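Local coordinates for glycoside hydrolase family 43 (Halothermothrix orenii, PDB 4QQS), which has alpha-L-arabinofuranosidase activity and probably takes part in breaking down plant polysaccharides such as xylan, at residues G16-Y28 with G255-E267. Numbering follows the deposited sequence.
With NA (sodium ion), chain D.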
ATOM      1  N   GLY A  16      -5.598  -6.791  -5.442  1.00  8.28           N
ATOM      2  CA  GLY A  16      -5.078  -5.445  -5.562  1.00  8.35           C
ATOM      3  C   GLY A  16      -4.200  -5.163  -4.358  1.00  7.70           C
ATOM      4  O   GLY A  16      -4.259  -5.872  -3.360  1.00  8.32           O
ATOM      5  N   ASP A  17      -3.382  -4.131  -4.440  1.00  8.06           N
ATOM      6  CA  ASP A  17      -2.789  -3.499  -3.275  1.00  7.97           C
ATOM      7  C   ASP A  17      -1.787  -4.434  -2.581  1.00  7.57           C
ATOM      8  O   ASP A  17      -1.926  -4.774  -1.410  1.00  8.65           O
ATOM      9  CB  ASP A  17      -3.886  -3.021  -2.320  1.00  8.66           C
ATOM     10  CG  ASP A  17      -5.022  -2.304  -3.044  1.00  8.50           C
ATOM     11  OD1 ASP A  17      -6.201  -2.566  -2.696  1.00  9.88           O
ATOM     12  OD2 ASP A  17      -4.740  -1.496  -3.948  1.00  9.60           O
ATOM     13  N   PRO A  18      -0.759  -4.866  -3.312  1.00  7.85           N
ATOM     14  CA  PRO A  18       0.153  -5.870  -2.752  1.00  8.36           C
ATOM     15  C   PRO A  18       1.140  -5.304  -1.741  1.00  8.17           C
ATOM     16  O   PRO A  18       1.934  -4.433  -2.080  1.00 10.28           O
ATOM     17  CB  PRO A  18       0.894  -6.373  -3.989  1.00  9.12           C
ATOM     18  CG  PRO A  18       0.919  -5.201  -4.905  1.00  8.90           C
ATOM     19  CD  PRO A  18      -0.433  -4.568  -4.718  1.00  8.33           C
ATOM     20  N   TYR A  19       1.116  -5.843  -0.534  1.00  7.44           N
ATOM     21  CA  TYR A  19       2.014  -5.405   0.521  1.00  7.38           C
ATOM     22  C   TYR A  19       2.935  -6.560   0.874  1.00  7.37           C
ATOM     23  O   TYR A  19       2.451  -7.610   1.263  1.00  7.95           O
ATOM     24  CB  TYR A  19       1.217  -4.971   1.755  1.00  7.64           C
ATOM     25  CG  TYR A  19       2.135  -4.492   2.849  1.00  8.31           C
ATOM     26  CD1 TYR A  19       2.749  -5.401   3.687  1.00 10.36           C
ATOM     27  CD2 TYR A  19       2.425  -3.158   3.014  1.00  9.78           C
ATOM     28  CE1 TYR A  19       3.609  -5.011   4.669  1.00 12.54           C
ATOM     29  CE2 TYR A  19       3.291  -2.743   4.032  1.00 11.24           C
ATOM     30  CZ  TYR A  19       3.876  -3.692   4.847  1.00 12.93           C
ATOM     31  OH  TYR A  19       4.738  -3.348   5.860  1.00 15.57           O
ATOM     32  N   VAL A  20       4.250  -6.359   0.781  1.00  7.31           N
ATOM     33  CA  VAL A  20       5.212  -7.390   1.132  1.00  7.85           C
ATOM     34  C   VAL A  20       5.997  -7.000   2.358  1.00  8.51           C
ATOM     35  O   VAL A  20       6.558  -5.907   2.419  1.00  9.73           O
ATOM     36  CB  VAL A  20       6.168  -7.713  -0.022  1.00  8.64           C
ATOM     37  CG1 VAL A  20       7.270  -8.669   0.428  1.00  9.62           C
ATOM     38  CG2 VAL A  20       5.387  -8.287  -1.186  1.00  8.74           C
ATOM     39  N   LEU A  21       6.056  -7.928   3.307  1.00  8.90           N
ATOM     40  CA  LEU A  21       6.949  -7.839   4.452  1.00 10.75           C
ATOM     41  C   LEU A  21       7.988  -8.944   4.376  1.00  9.82           C
ATOM     42  O   LEU A  21       7.674 -10.106   4.174  1.00 10.00           O
ATOM     43  CB  LEU A  21       6.177  -7.973   5.760  1.00 13.89           C
ATOM     44  CG  LEU A  21       7.046  -7.808   7.013  1.00 16.03           C
ATOM     45  CD1 LEU A  21       7.706  -6.416   7.085  1.00 16.82           C
ATOM     46  CD2 LEU A  21       6.224  -8.072   8.250  1.00 16.99           C
ATOM     47  N   LYS A  22       9.247  -8.559   4.521  1.00 10.26           N
ATOM     48  CA  LYS A  22      10.340  -9.517   4.686  1.00 10.10           C
ATOM     49  C   LYS A  22      10.571  -9.770   6.166  1.00 10.71           C
ATOM     50  O   LYS A  22      10.707  -8.823   6.933  1.00 11.48           O
ATOM     51  CB  LYS A  22      11.620  -8.984   4.044  1.00 10.12           C
ATOM     52  CG  LYS A  22      12.732 -10.020   4.007  1.00 11.22           C
ATOM     53  CD  LYS A  22      14.003  -9.490   3.403  1.00 12.54           C
ATOM     54  CE  LYS A  22      15.050 -10.574   3.352  1.00 13.90           C
ATOM     55  NZ  LYS A  22      16.348 -10.085   2.808  1.00 15.40           N
ATOM     56  N   HIS A  23      10.590 -11.044   6.559  1.00 10.94           N
ATOM     57  CA  HIS A  23      10.858 -11.417   7.942  1.00 11.71           C
ATOM     58  C   HIS A  23      11.613 -12.741   7.972  1.00 11.64           C
ATOM     59  O   HIS A  23      11.153 -13.725   7.406  1.00 11.92           O
ATOM     60  CB  HIS A  23       9.564 -11.559   8.753  1.00 13.09           C
ATOM     61  CG  HIS A  23       9.807 -11.636  10.226  1.00 15.03           C
ATOM     62  ND1 HIS A  23       9.704 -12.803  10.955  1.00 17.00           N
ATOM     63  CD2 HIS A  23      10.186 -10.677  11.104  1.00 16.37           C
ATOM     64  CE1 HIS A  23       9.986 -12.551  12.222  1.00 16.53           C
ATOM     65  NE2 HIS A  23      10.286 -11.270  12.337  1.00 17.75           N
ATOM     66  N   GLU A  24      12.764 -12.761   8.643  1.00 13.16           N
ATOM     67  CA  GLU A  24      13.558 -13.980   8.833  1.00 15.01           C
ATOM     68  C   GLU A  24      13.737 -14.752   7.523  1.00 14.63           C
ATOM     69  O   GLU A  24      13.479 -15.944   7.431  1.00 15.30           O
ATOM     70  CB  GLU A  24      12.969 -14.841   9.964  1.00 16.95           C
ATOM     71  CG  GLU A  24      13.045 -14.102  11.306  1.00 19.84           C
ATOM     72  CD  GLU A  24      12.653 -14.926  12.517  1.00 22.52           C
ATOM     73  OE1 GLU A  24      11.949 -15.947  12.357  1.00 23.60           O
ATOM     74  OE2 GLU A  24      13.042 -14.529  13.640  1.00 23.58           O
ATOM     75  N   SER A  25      14.158 -14.021   6.501  1.00 14.57           N
ATOM     76  CA  SER A  25      14.562 -14.585   5.202  1.00 15.39           C
ATOM     77  C   SER A  25      13.397 -15.126   4.366  1.00 14.70           C
ATOM     78  O   SER A  25      13.603 -15.844   3.381  1.00 16.19           O
ATOM     79  CB  SER A  25      15.645 -15.658   5.373  1.00 17.85           C
ATOM     80  OG  SER A  25      16.791 -15.122   6.009  1.00 20.34           O
ATOM     81  N   ARG A  26      12.182 -14.758   4.745  1.00 12.64           N
ATOM     82  CA  ARG A  26      11.004 -15.114   3.981  1.00 12.78           C
ATOM     83  C   ARG A  26      10.225 -13.834   3.694  1.00 11.11           C
ATOM     84  O   ARG A  26      10.305 -12.860   4.445  1.00 12.20           O
ATOM     85  CB  ARG A  26      10.127 -16.093   4.762  1.00 14.39           C
ATOM     86  CG  ARG A  26      10.834 -17.330   5.272  1.00 17.37           C
ATOM     87  CD  ARG A  26      11.360 -18.186   4.161  1.00 21.40           C
ATOM     88  NE  ARG A  26      10.326 -18.587   3.217  1.00 23.92           N
ATOM     89  CZ  ARG A  26      10.478 -19.543   2.304  1.00 25.38           C
ATOM     90  NH1 ARG A  26      11.622 -20.223   2.213  1.00 25.65           N
ATOM     91  NH2 ARG A  26       9.473 -19.822   1.480  1.00 26.19           N
ATOM     92  N   TYR A  27       9.479 -13.863   2.600  1.00 10.11           N
ATOM     93  CA  TYR A  27       8.619 -12.768   2.196  1.00  9.30           C
ATOM     94  C   TYR A  27       7.172 -13.178   2.299  1.00  8.88           C
ATOM     95  O   TYR A  27       6.797 -14.271   1.892  1.00  9.68           O
ATOM     96  CB  TYR A  27       8.926 -12.361   0.762  1.00  9.61           C
ATOM     97  CG  TYR A  27      10.333 -11.861   0.562  1.00  9.71           C
ATOM     98  CD1 TYR A  27      11.364 -12.732   0.259  1.00 10.67           C
ATOM     99  CD2 TYR A  27      10.630 -10.515   0.697  1.00  9.53           C
ATOM    100  CE1 TYR A  27      12.658 -12.279   0.075  1.00 11.26           C
ATOM    101  CE2 TYR A  27      11.914 -10.037   0.505  1.00  9.89           C
ATOM    102  CZ  TYR A  27      12.931 -10.931   0.202  1.00 10.70           C
ATOM    103  OH  TYR A  27      14.228 -10.508  -0.007  1.00 11.53           O
ATOM    104  N   TYR A  28       6.370 -12.253   2.811  1.00  8.47           N
ATOM    105  CA  TYR A  28       4.939 -12.457   3.006  1.00  8.52           C
ATOM    106  C   TYR A  28       4.201 -11.347   2.290  1.00  8.20           C
ATOM    107  O   TYR A  28       4.422 -10.170   2.572  1.00  8.85           O
ATOM    108  CB  TYR A  28       4.589 -12.464   4.497  1.00  9.32           C
ATOM    109  CG  TYR A  28       5.359 -13.537   5.215  1.00  9.61           C
ATOM    110  CD1 TYR A  28       4.889 -14.838   5.251  1.00 10.41           C
ATOM    111  CD2 TYR A  28       6.586 -13.269   5.810  1.00 10.15           C
ATOM    112  CE1 TYR A  28       5.597 -15.837   5.881  1.00 11.15           C
ATOM    113  CE2 TYR A  28       7.315 -14.263   6.435  1.00 10.90           C
ATOM    114  CZ  TYR A  28       6.816 -15.550   6.473  1.00 11.43           C
ATOM    115  OH  TYR A  28       7.542 -16.546   7.110  1.00 12.74           O
ATOM    116  N   GLY A 255       0.256   0.464  -9.747  1.00  7.38           N
ATOM    117  CA  GLY A 255      -0.173   1.199  -8.576  1.00  8.25           C
ATOM    118  C   GLY A 255      -0.148   0.453  -7.266  1.00  7.07           C
ATOM    119  O   GLY A 255       0.201  -0.722  -7.174  1.00  7.58           O
ATOM    120  N   HIS A 256      -0.528   1.249  -6.260  1.00  7.25           N
ATOM    121  CA  HIS A 256      -0.669   0.868  -4.843  1.00  7.59           C
ATOM    122  C   HIS A 256       0.413  -0.072  -4.407  1.00  6.98           C
ATOM    123  O   HIS A 256       0.193  -1.278  -4.185  1.00  8.77           O
ATOM    124  CB  HIS A 256      -2.119   0.334  -4.502  1.00  9.44           C
ATOM    125  CG  HIS A 256      -2.428   0.336  -3.026  1.00 11.27           C
ATOM    126  ND1 HIS A 256      -3.477   0.942  -2.428  1.00 13.01           N
ATOM    127  CD2 HIS A 256      -1.743  -0.220  -2.053  1.00 11.88           C
ATOM    128  CE1 HIS A 256      -3.422   0.733  -1.162  1.00 12.58           C
ATOM    129  NE2 HIS A 256      -2.366   0.040  -0.898  1.00 12.07           N
ATOM    130  N   ASN A 257       1.599   0.501  -4.211  1.00  6.96           N
ATOM    131  CA  ASN A 257       2.792  -0.280  -4.020  1.00  7.12           C
ATOM    132  C   ASN A 257       3.249  -0.406  -2.570  1.00  6.94           C
ATOM    133  O   ASN A 257       2.886   0.367  -1.676  1.00  7.43           O
ATOM    134  CB  ASN A 257       3.935   0.309  -4.830  1.00  7.56           C
ATOM    135  CG  ASN A 257       4.474   1.588  -4.226  1.00  7.37           C
ATOM    136  OD1 ASN A 257       3.903   2.666  -4.393  1.00  8.64           O
ATOM    137  ND2 ASN A 257       5.580   1.466  -3.486  1.00  7.96           N
ATOM    138  N   SER A 258       4.110  -1.396  -2.369  1.00  6.41           N
ATOM    139  CA  SER A 258       4.966  -1.467  -1.198  1.00  6.38           C
ATOM    140  C   SER A 258       6.422  -1.533  -1.662  1.00  6.27           C
ATOM    141  O   SER A 258       6.699  -1.477  -2.867  1.00  6.98           O
ATOM    142  CB  SER A 258       4.571  -2.654  -0.321  1.00  6.79           C
ATOM    143  OG  SER A 258       4.614  -3.879  -1.033  1.00  7.68           O
ATOM    144  N   VAL A 259       7.344  -1.554  -0.702  1.00  6.73           N
ATOM    145  CA  VAL A 259       8.775  -1.612  -0.980  1.00  7.17           C
ATOM    146  C   VAL A 259       9.398  -2.650  -0.045  1.00  7.40           C
ATOM    147  O   VAL A 259       9.058  -2.697   1.133  1.00  8.56           O
ATOM    148  CB  VAL A 259       9.455  -0.251  -0.732  1.00  7.70           C
ATOM    149  CG1 VAL A 259      10.946  -0.332  -1.035  1.00  8.83           C
ATOM    150  CG2 VAL A 259       8.807   0.837  -1.569  1.00  7.95           C
ATOM    151  N   THR A 260      10.299  -3.467  -0.578  1.00  7.75           N
ATOM    152  CA  THR A 260      11.041  -4.416   0.233  1.00  8.82           C
ATOM    153  C   THR A 260      12.466  -4.502  -0.324  1.00  9.28           C
ATOM    154  O   THR A 260      12.841  -3.741  -1.225  1.00 10.08           O
ATOM    155  CB  THR A 260      10.305  -5.772   0.274  1.00 10.10           C
ATOM    156  OG1 THR A 260      10.916  -6.639   1.229  1.00 10.75           O
ATOM    157  CG2 THR A 260      10.286  -6.430  -1.084  1.00 10.38           C
ATOM    158  N   VAL A 261      13.267  -5.385   0.247  1.00 10.36           N
ATOM    159  CA  VAL A 261      14.660  -5.539  -0.127  1.00 10.70           C
ATOM    160  C   VAL A 261      14.885  -6.951  -0.647  1.00 10.29           C
ATOM    161  O   VAL A 261      14.151  -7.873  -0.297  1.00 10.70           O
ATOM    162  CB  VAL A 261      15.574  -5.222   1.079  1.00 13.50           C
ATOM    163  CG1 VAL A 261      15.474  -6.295   2.148  1.00 14.48           C
ATOM    164  CG2 VAL A 261      16.987  -5.010   0.651  1.00 15.33           C
ATOM    165  N   SER A 262      15.905  -7.110  -1.485  1.00 10.42           N
ATOM    166  CA  SER A 262      16.244  -8.401  -2.075  1.00 10.78           C
ATOM    167  C   SER A 262      16.740  -9.380  -1.008  1.00 10.97           C
ATOM    168  O   SER A 262      17.041  -8.989   0.112  1.00 11.55           O
ATOM    169  CB  SER A 262      17.332  -8.213  -3.137  1.00 10.90           C
ATOM    170  OG  SER A 262      18.514  -7.697  -2.549  1.00 11.77           O
ATOM    171  N   PRO A 263      16.838 -10.665  -1.359  1.00 11.43           N
ATOM    172  CA  PRO A 263      17.247 -11.634  -0.347  1.00 11.93           C
ATOM    173  C   PRO A 263      18.573 -11.314   0.329  1.00 12.62           C
ATOM    174  O   PRO A 263      18.690 -11.558   1.521  1.00 13.76           O
ATOM    175  CB  PRO A 263      17.303 -12.943  -1.134  1.00 12.37           C
ATOM    176  CG  PRO A 263      16.210 -12.788  -2.144  1.00 12.32           C
ATOM    177  CD  PRO A 263      16.257 -11.327  -2.539  1.00 12.24           C
ATOM    178  N   ASP A 264      19.547 -10.762  -0.396  1.00 12.58           N
ATOM    179  CA  ASP A 264      20.847 -10.451   0.200  1.00 13.63           C
ATOM    180  C   ASP A 264      20.891  -9.059   0.841  1.00 14.02           C
ATOM    181  O   ASP A 264      21.945  -8.643   1.325  1.00 15.24           O
ATOM    182  CB  ASP A 264      21.995 -10.631  -0.813  1.00 14.13           C
ATOM    183  CG  ASP A 264      22.099  -9.495  -1.812  1.00 14.67           C
ATOM    184  OD1 ASP A 264      21.125  -8.712  -1.954  1.00 13.50           O
ATOM    185  OD2 ASP A 264      23.177  -9.396  -2.453  1.00 16.21           O
ATOM    186  N   GLY A 265      19.763  -8.351   0.843  1.00 13.58           N
ATOM    187  CA  GLY A 265      19.675  -7.051   1.484  1.00 14.41           C
ATOM    188  C   GLY A 265      20.256  -5.899   0.681  1.00 14.21           C
ATOM    189  O   GLY A 265      20.254  -4.754   1.137  1.00 15.71           O
ATOM    190  N   SER A 266      20.725  -6.177  -0.532  1.00 12.67           N
ATOM    191  CA  SER A 266      21.535  -5.198  -1.250  1.00 12.61           C
ATOM    192  C   SER A 266      20.792  -4.226  -2.157  1.00 12.04           C
ATOM    193  O   SER A 266      21.387  -3.230  -2.567  1.00 13.35           O
ATOM    194  CB  SER A 266      22.582  -5.915  -2.097  1.00 13.12           C
ATOM    195  OG  SER A 266      21.967  -6.545  -3.206  1.00 12.68           O
ATOM    196  N   GLU A 267      19.536  -4.502  -2.489  1.00 11.50           N
ATOM    197  CA  GLU A 267      18.805  -3.657  -3.429  1.00 11.41           C
ATOM    198  C   GLU A 267      17.316  -3.664  -3.094  1.00 10.29           C
ATOM    199  O   GLU A 267      16.783  -4.651  -2.599  1.00 11.33           O
ATOM    200  CB  GLU A 267      19.047  -4.095  -4.883  1.00 11.87           C
ATOM    201  CG  GLU A 267      18.572  -5.502  -5.175  1.00 12.62           C
ATOM    202  CD  GLU A 267      18.795  -5.962  -6.603  1.00 12.97           C
ATOM    203  OE1 GLU A 267      19.302  -5.184  -7.438  1.00 14.86           O
ATOM    204  OE2 GLU A 267      18.459  -7.131  -6.880  1.00 12.14           O
TER
HETATM  205 NA    NA D 402      -0.746   0.340   1.316  1.00  9.85          NA
HETATM  206  O   HOH W   1       8.218  -4.010   3.326  1.00 12.67           O
HETATM  207  O   HOH W   2      10.162  -5.805   3.789  1.00 15.88           O
HETATM  208  O   HOH W   3       0.651   1.356  -0.628  1.00 23.16           O
HETATM  209  O   HOH W   4      -0.156  -1.691   0.884  1.00 14.02           O
HETATM  210  O   HOH W   5      -1.339   2.550   1.945  1.00 11.21           O
HETATM  211  O   HOH W   6      -2.590   0.030   2.562  1.00 14.02           O
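Lys22 reaches across to 255-267 as a straight rod. Lys22 CB passes 3.7 Å from Thr260 OG1, CG continues anti to the backbone N (chi1 -172°), and the extended chain lays CD against Val261 CG1. At the tip NZ donates to two carbonyls of the turn 262-265: Ser262 O at 3.0 Å, from the face of that carbonyl plane opposite Gly265 N, and Pro263 O from above its plane, away from a lone pair. Beside it, Tyr27 sends OH to Val261 O at 2.7 Å, with the acceptor lying in the plane at the ring edge, as does Thr260 OG1; Pro263 CD packs against the same hydroxyl.

Strands 16-23 and 257-261 are the inner strands of the first and last blades of the five-bladed beta-propeller, and run nearly parallel (16°) along the central channel. Ser258 OG bridges the two strands, donating to Pro18 O (2.9 Å) and accepting from Val20 N (3.1 Å). Farther out, one water donates to both Val20 O and Val259 O, and a second joins Lys22 N to Thr260 OG1.

At the sodium end, Asp17, the predicted proton acceptor, sets its CB over the centre of the His256 ring, 3.6 Å from the centroid in a CH-pi contact, while its OD1 is hydrogen-bonded to Thr32. NE2 of that histidine binds the sodium ion at 2.8 Å, in a shell completed by Glu75 and four waters; one of these, water 3, also lies 2.7 Å from Asn257 O.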